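Local coordinates for LPXTG-motif cell wall anchor domain protein (Mobiluncus mulieris, PDB 5U5O) that serves as a giant bacterial adhesin, probably anchored to the cell wall, represented here by two cross-linked Ig-like domains, at residues Tyr194-Asp207 / Val219-Asp233. Numbering follows the deposited sequence. Where two conformers were deposited one is given.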
loop_
_atom_site.group_PDB
_atom_site.type_symbol
_atom_site.label_atom_id
_atom_site.label_comp_id
_atom_site.label_asym_id
_atom_site.label_seq_id
_atom_site.Cartn_x
_atom_site.Cartn_y
_atom_site.Cartn_z
ATOM N N TYR A 194 -11.724 -33.453 -2.907
ATOM C CA TYR A 194 -12.314 -32.528 -3.854
ATOM C C TYR A 194 -11.294 -31.449 -4.208
ATOM O O TYR A 194 -10.794 -30.745 -3.331
ATOM C CB TYR A 194 -13.594 -31.932 -3.250
ATOM C CG TYR A 194 -14.629 -33.002 -2.827
ATOM C CD1 TYR A 194 -15.432 -33.618 -3.782
ATOM C CD2 TYR A 194 -14.677 -33.469 -1.522
ATOM C CE1 TYR A 194 -16.357 -34.594 -3.417
ATOM C CE2 TYR A 194 -15.638 -34.440 -1.140
ATOM C CZ TYR A 194 -16.411 -35.020 -2.122
ATOM O OH TYR A 194 -17.374 -36.000 -1.824
ATOM N N LYS A 195 -11.019 -31.343 -5.498
ATOM C CA LYS A 195 -9.935 -30.486 -5.974
ATOM C C LYS A 195 -10.445 -29.116 -6.356
ATOM O O LYS A 195 -11.416 -29.001 -7.112
ATOM C CB LYS A 195 -9.258 -31.107 -7.177
ATOM C CG LYS A 195 -8.106 -30.283 -7.708
ATOM C CD LYS A 195 -7.555 -30.884 -8.983
ATOM C CE LYS A 195 -6.587 -29.945 -9.688
ATOM N NZ LYS A 195 -5.945 -30.623 -10.848
ATOM N N PHE A 196 -9.755 -28.085 -5.867
ATOM C CA PHE A 196 -10.105 -26.711 -6.121
ATOM C C PHE A 196 -8.905 -25.919 -6.613
ATOM O O PHE A 196 -7.744 -26.208 -6.270
ATOM C CB PHE A 196 -10.625 -26.030 -4.865
ATOM C CG PHE A 196 -12.001 -26.487 -4.487
ATOM C CD1 PHE A 196 -13.119 -25.853 -5.000
ATOM C CD2 PHE A 196 -12.171 -27.563 -3.637
ATOM C CE1 PHE A 196 -14.398 -26.282 -4.659
ATOM C CE2 PHE A 196 -13.447 -28.011 -3.304
ATOM C CZ PHE A 196 -14.552 -27.345 -3.805
ATOM N N THR A 197 -9.209 -24.901 -7.402
ATOM C CA THR A 197 -8.250 -23.879 -7.806
ATOM C C THR A 197 -8.847 -22.528 -7.522
ATOM O O THR A 197 -9.977 -22.240 -7.956
ATOM C CB THR A 197 -7.904 -24.013 -9.297
ATOM O OG1 THR A 197 -7.478 -25.349 -9.545
ATOM C CG2 THR A 197 -6.806 -23.071 -9.702
ATOM N N VAL A 198 -8.170 -21.723 -6.716
ATOM C CA VAL A 198 -8.614 -20.384 -6.351
ATOM C C VAL A 198 -7.642 -19.404 -7.012
ATOM O O VAL A 198 -6.377 -19.541 -6.883
ATOM C CB VAL A 198 -8.588 -20.206 -4.835
ATOM C CG1 VAL A 198 -8.852 -18.759 -4.432
ATOM C CG2 VAL A 198 -9.628 -21.121 -4.204
ATOM N N LYS A 199 -8.152 -18.436 -7.748
ATOM C CA LYS A 199 -7.324 -17.462 -8.451
ATOM C C LYS A 199 -7.803 -16.091 -8.084
ATOM O O LYS A 199 -9.026 -15.845 -8.027
ATOM C CB LYS A 199 -7.487 -17.658 -9.939
ATOM C CG LYS A 199 -7.013 -18.998 -10.440
ATOM C CD LYS A 199 -7.118 -19.067 -11.957
ATOM C CE LYS A 199 -6.556 -20.367 -12.488
ATOM N NZ LYS A 199 -6.662 -20.476 -13.967
ATOM N N CYS A 200 -6.867 -15.169 -7.850
ATOM C CA CYS A 200 -7.239 -13.812 -7.549
ATOM C C CYS A 200 -6.544 -12.927 -8.569
ATOM O O CYS A 200 -5.300 -12.979 -8.729
ATOM C CB CYS A 200 -6.855 -13.451 -6.150
ATOM S SG CYS A 200 -7.587 -14.487 -4.832
ATOM N N VAL A 201 -7.320 -12.128 -9.291
ATOM C CA VAL A 201 -6.804 -11.494 -10.510
ATOM C C VAL A 201 -5.777 -10.394 -10.214
ATOM O O VAL A 201 -4.682 -10.419 -10.783
ATOM C CB VAL A 201 -7.908 -11.037 -11.501
ATOM C CG1 VAL A 201 -8.710 -9.871 -10.967
ATOM C CG2 VAL A 201 -7.308 -10.673 -12.862
ATOM N N GLN A 202 -6.060 -9.475 -9.292
ATOM C CA GLN A 202 -5.104 -8.393 -8.925
ATOM C C GLN A 202 -3.944 -8.952 -8.116
ATOM O O GLN A 202 -2.792 -8.525 -8.324
ATOM C CB GLN A 202 -5.812 -7.271 -8.152
ATOM C CG GLN A 202 -6.969 -6.624 -8.916
ATOM C CD GLN A 202 -6.506 -5.877 -10.151
ATOM O OE1 GLN A 202 -5.358 -5.455 -10.219
ATOM N NE2 GLN A 202 -7.388 -5.715 -11.119
ATOM N N LYS A 203 -4.171 -9.903 -7.226
ATOM C CA LYS A 203 -3.068 -10.583 -6.534
ATOM C C LYS A 203 -2.149 -11.296 -7.526
ATOM O O LYS A 203 -0.932 -11.374 -7.316
ATOM C CB LYS A 203 -3.582 -11.603 -5.498
ATOM C CG LYS A 203 -2.503 -11.969 -4.480
ATOM C CD LYS A 203 -2.911 -13.039 -3.480
ATOM C CE LYS A 203 -1.708 -13.439 -2.632
ATOM N NZ LYS A 203 -2.009 -14.458 -1.605
ATOM N N GLY A 204 -2.710 -11.776 -8.628
ATOM C CA GLY A 204 -1.987 -12.570 -9.586
ATOM C C GLY A 204 -1.674 -13.959 -9.097
ATOM O O GLY A 204 -0.657 -14.520 -9.482
ATOM N N SER A 205 -2.570 -14.530 -8.282
ATOM C CA SER A 205 -2.288 -15.783 -7.602
ATOM C C SER A 205 -3.092 -16.929 -8.183
ATOM O O SER A 205 -4.217 -16.714 -8.688
ATOM C CB SER A 205 -2.582 -15.658 -6.115
ATOM O OG SER A 205 -3.923 -15.246 -5.903
ATOM N N VAL A 206 -2.526 -18.124 -8.063
ATOM C CA VAL A 206 -3.175 -19.396 -8.371
ATOM C C VAL A 206 -2.839 -20.342 -7.235
ATOM O O VAL A 206 -1.654 -20.669 -7.024
ATOM C CB VAL A 206 -2.702 -19.994 -9.716
ATOM C CG1 VAL A 206 -3.456 -21.285 -10.024
ATOM C CG2 VAL A 206 -2.919 -18.991 -10.841
ATOM N N ASP A 207 -3.869 -20.810 -6.519
ATOM C CA ASP A 207 -3.689 -21.754 -5.436
ATOM C C ASP A 207 -4.503 -22.998 -5.738
ATOM O O ASP A 207 -5.734 -22.915 -5.844
ATOM C CB ASP A 207 -4.136 -21.119 -4.119
ATOM C CG ASP A 207 -3.169 -20.037 -3.651
ATOM O OD1 ASP A 207 -2.075 -20.374 -3.185
ATOM O OD2 ASP A 207 -3.505 -18.850 -3.751
ATOM N N VAL A 219 -6.974 -18.715 1.706
ATOM C CA VAL A 219 -6.015 -17.930 0.939
ATOM C C VAL A 219 -5.941 -16.542 1.570
ATOM O O VAL A 219 -6.949 -15.815 1.637
ATOM C CB VAL A 219 -6.426 -17.831 -0.539
ATOM C CG1 VAL A 219 -5.494 -16.917 -1.324
ATOM C CG2 VAL A 219 -6.494 -19.214 -1.168
ATOM N N GLU A 220 -4.745 -16.191 2.044
ATOM C CA GLU A 220 -4.501 -14.920 2.719
ATOM C C GLU A 220 -3.929 -13.881 1.764
ATOM O O GLU A 220 -3.547 -14.199 0.633
ATOM C CB GLU A 220 -3.491 -15.125 3.853
ATOM C CG GLU A 220 -3.850 -16.201 4.876
ATOM C CD GLU A 220 -4.834 -15.745 5.937
ATOM O OE1 GLU A 220 -5.230 -14.560 5.943
ATOM O OE2 GLU A 220 -5.205 -16.582 6.792
ATOM N N GLY A 221 -3.850 -12.635 2.226
ATOM C CA GLY A 221 -3.113 -11.600 1.480
ATOM C C GLY A 221 -3.727 -11.180 0.158
ATOM O O GLY A 221 -3.018 -10.876 -0.811
ATOM N N ILE A 222 -5.059 -11.167 0.120
ATOM C CA ILE A 222 -5.772 -10.796 -1.092
ATOM C C ILE A 222 -5.996 -9.274 -1.074
ATOM O O ILE A 222 -6.590 -8.760 -0.117
ATOM C CB ILE A 222 -7.118 -11.547 -1.223
ATOM C CG1 ILE A 222 -6.849 -13.061 -1.207
ATOM C CG2 ILE A 222 -7.782 -11.127 -2.515
ATOM C CD1 ILE A 222 -8.109 -13.923 -1.175
ATOM N N PRO A 223 -5.571 -8.554 -2.139
ATOM C CA PRO A 223 -5.822 -7.112 -2.216
ATOM C C PRO A 223 -7.316 -6.779 -2.040
ATOM O O PRO A 223 -8.181 -7.473 -2.565
ATOM C CB PRO A 223 -5.352 -6.758 -3.627
ATOM C CG PRO A 223 -4.285 -7.751 -3.923
ATOM C CD PRO A 223 -4.790 -9.025 -3.291
ATOM N N LEU A 224 -7.602 -5.719 -1.303
ATOM C CA LEU A 224 -8.961 -5.274 -1.073
ATOM C C LEU A 224 -9.594 -4.807 -2.382
ATOM O O LEU A 224 -9.051 -3.981 -3.112
ATOM C CB LEU A 224 -8.961 -4.184 -0.022
ATOM C CG LEU A 224 -8.547 -4.670 1.374
ATOM C CD1 LEU A 224 -8.407 -3.475 2.306
ATOM C CD2 LEU A 224 -9.525 -5.693 1.947
ATOM N N GLY A 225 -10.746 -5.401 -2.687
ATOM C CA GLY A 225 -11.423 -5.197 -3.955
ATOM C C GLY A 225 -11.100 -6.171 -5.056
ATOM O O GLY A 225 -11.564 -5.995 -6.183
ATOM N N ASP A 226 -10.295 -7.196 -4.758
ATOM C CA ASP A 226 -9.920 -8.153 -5.772
ATOM C C ASP A 226 -11.122 -9.021 -6.153
ATOM O O ASP A 226 -12.122 -9.168 -5.398
ATOM C CB ASP A 226 -8.763 -9.045 -5.292
ATOM C CG ASP A 226 -7.876 -9.516 -6.416
ATOM O OD1 ASP A 226 -8.237 -9.354 -7.617
ATOM O OD2 ASP A 226 -6.775 -10.041 -6.101
ATOM N N THR A 227 -11.054 -9.520 -7.377
ATOM C CA THR A 227 -11.988 -10.524 -7.872
ATOM C C THR A 227 -11.298 -11.873 -7.768
ATOM O O THR A 227 -10.186 -12.052 -8.291
ATOM C CB THR A 227 -12.352 -10.247 -9.337
ATOM O OG1 THR A 227 -13.045 -9.001 -9.417
ATOM C CG2 THR A 227 -13.244 -11.337 -9.938
ATOM N N CYS A 228 -11.952 -12.832 -7.082
ATOM C CA CYS A 228 -11.388 -14.143 -6.888
ATOM C C CYS A 228 -12.325 -15.192 -7.549
ATOM O O CYS A 228 -13.581 -15.102 -7.385
ATOM C CB CYS A 228 -11.329 -14.365 -5.419
ATOM S SG CYS A 228 -11.188 -16.042 -4.824
ATOM N N THR A 229 -11.773 -16.158 -8.244
ATOM C CA THR A 229 -12.527 -17.263 -8.812
ATOM C C THR A 229 -12.186 -18.528 -8.058
ATOM O O THR A 229 -11.050 -18.747 -7.607
ATOM C CB THR A 229 -12.302 -17.424 -10.326
ATOM O OG1 THR A 229 -10.924 -17.701 -10.606
ATOM C CG2 THR A 229 -12.719 -16.163 -11.075
ATOM N N ILE A 230 -13.212 -19.369 -7.901
ATOM C CA ILE A 230 -13.081 -20.677 -7.290
ATOM C C ILE A 230 -13.564 -21.668 -8.340
ATOM O O ILE A 230 -14.701 -21.542 -8.834
ATOM C CB ILE A 230 -13.982 -20.774 -6.026
ATOM C CG1 ILE A 230 -13.619 -19.700 -5.015
ATOM C CG2 ILE A 230 -13.846 -22.141 -5.378
ATOM C CD1 ILE A 230 -14.671 -19.474 -3.955
ATOM N N SER A 231 -12.766 -22.688 -8.624
ATOM C CA SER A 231 -13.064 -23.684 -9.643
ATOM C C SER A 231 -12.875 -25.051 -9.039
ATOM O O SER A 231 -11.774 -25.380 -8.581
ATOM C CB SER A 231 -12.087 -23.557 -10.821
ATOM O OG SER A 231 -12.101 -22.261 -11.387
ATOM N N GLU A 232 -13.933 -25.857 -9.027
ATOM C CA GLU A 232 -13.833 -27.239 -8.581
ATOM C C GLU A 232 -13.633 -28.166 -9.765
ATOM O O GLU A 232 -14.210 -27.959 -10.821
ATOM C CB GLU A 232 -15.117 -27.661 -7.845
ATOM C CG GLU A 232 -14.947 -28.970 -7.103
ATOM C CD GLU A 232 -16.148 -29.364 -6.276
ATOM O OE1 GLU A 232 -17.018 -28.507 -5.991
ATOM O OE2 GLU A 232 -16.162 -30.547 -5.901
ATOM N N ASP A 233 -12.860 -29.229 -9.572
ATOM C CA ASP A 233 -12.830 -30.323 -10.522
ATOM C C ASP A 233 -14.071 -31.185 -10.327
ATOM O O ASP A 233 -14.065 -32.164 -9.578
ATOM C CB ASP A 233 -11.541 -31.146 -10.337
ATOM C CG ASP A 233 -11.387 -32.267 -11.350
ATOM O OD1 ASP A 233 -12.316 -32.564 -12.137
ATOM O OD2 ASP A 233 -10.288 -32.858 -11.371
HETATM O O HOH W 1 -12.510 -32.999 -7.295
HETATM O O HOH W 2 -8.035 -31.557 -12.263
HETATM O O HOH W 3 -10.396 -20.410 -10.206
HETATM O O HOH W 4 -9.673 -27.258 -9.805
#
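Phe196 and Glu232 sit opposite each other in a non-hydrogen-bonded pair, and Glu232 CG lies 3.6 Å above the ring plane, offset toward its rim, in a CH-pi contact. Phe196 CD1 also packs on Ile230 CG2 (3.8 Å). With Val198, these side chains fill the tight face, closed off by Leu173 of strand 150-178 and by Ala286 and Val284 of strand 281-291. The other face is looser and wet: one water joins Thr197 O, Thr229 OG1 and Ser231 OG, which also bonds Glu264 on strand 264-269. Another links Lys195 NZ to Asp233 OD2, 4.9 Å apart, while Asp233 OD1 caps Gly236 N of helix 234-241. Where the 201-204 and 223-226 turns meet, the Asp226 carboxylate takes two successive amides on its syn sides, Gln202 N at OD1 (2.7 Å) and Lys203 N at OD2 (2.8 Å). The Lys203 chain, extended from chi1 -161° outward, carries NZ to Glu220 O (2.7 Å) in the facing sheet. Cys200 and Cys228 form the domain's disulfide; both have two conformers, leaving the sulfur geometry doubtful. Backbone bonds such as Thr197 N to Ser231 O join inner antiparallel strands 194-200 and 226-232, disulfide-linked neighbours in a two-sheet Ig-like beta sandwich.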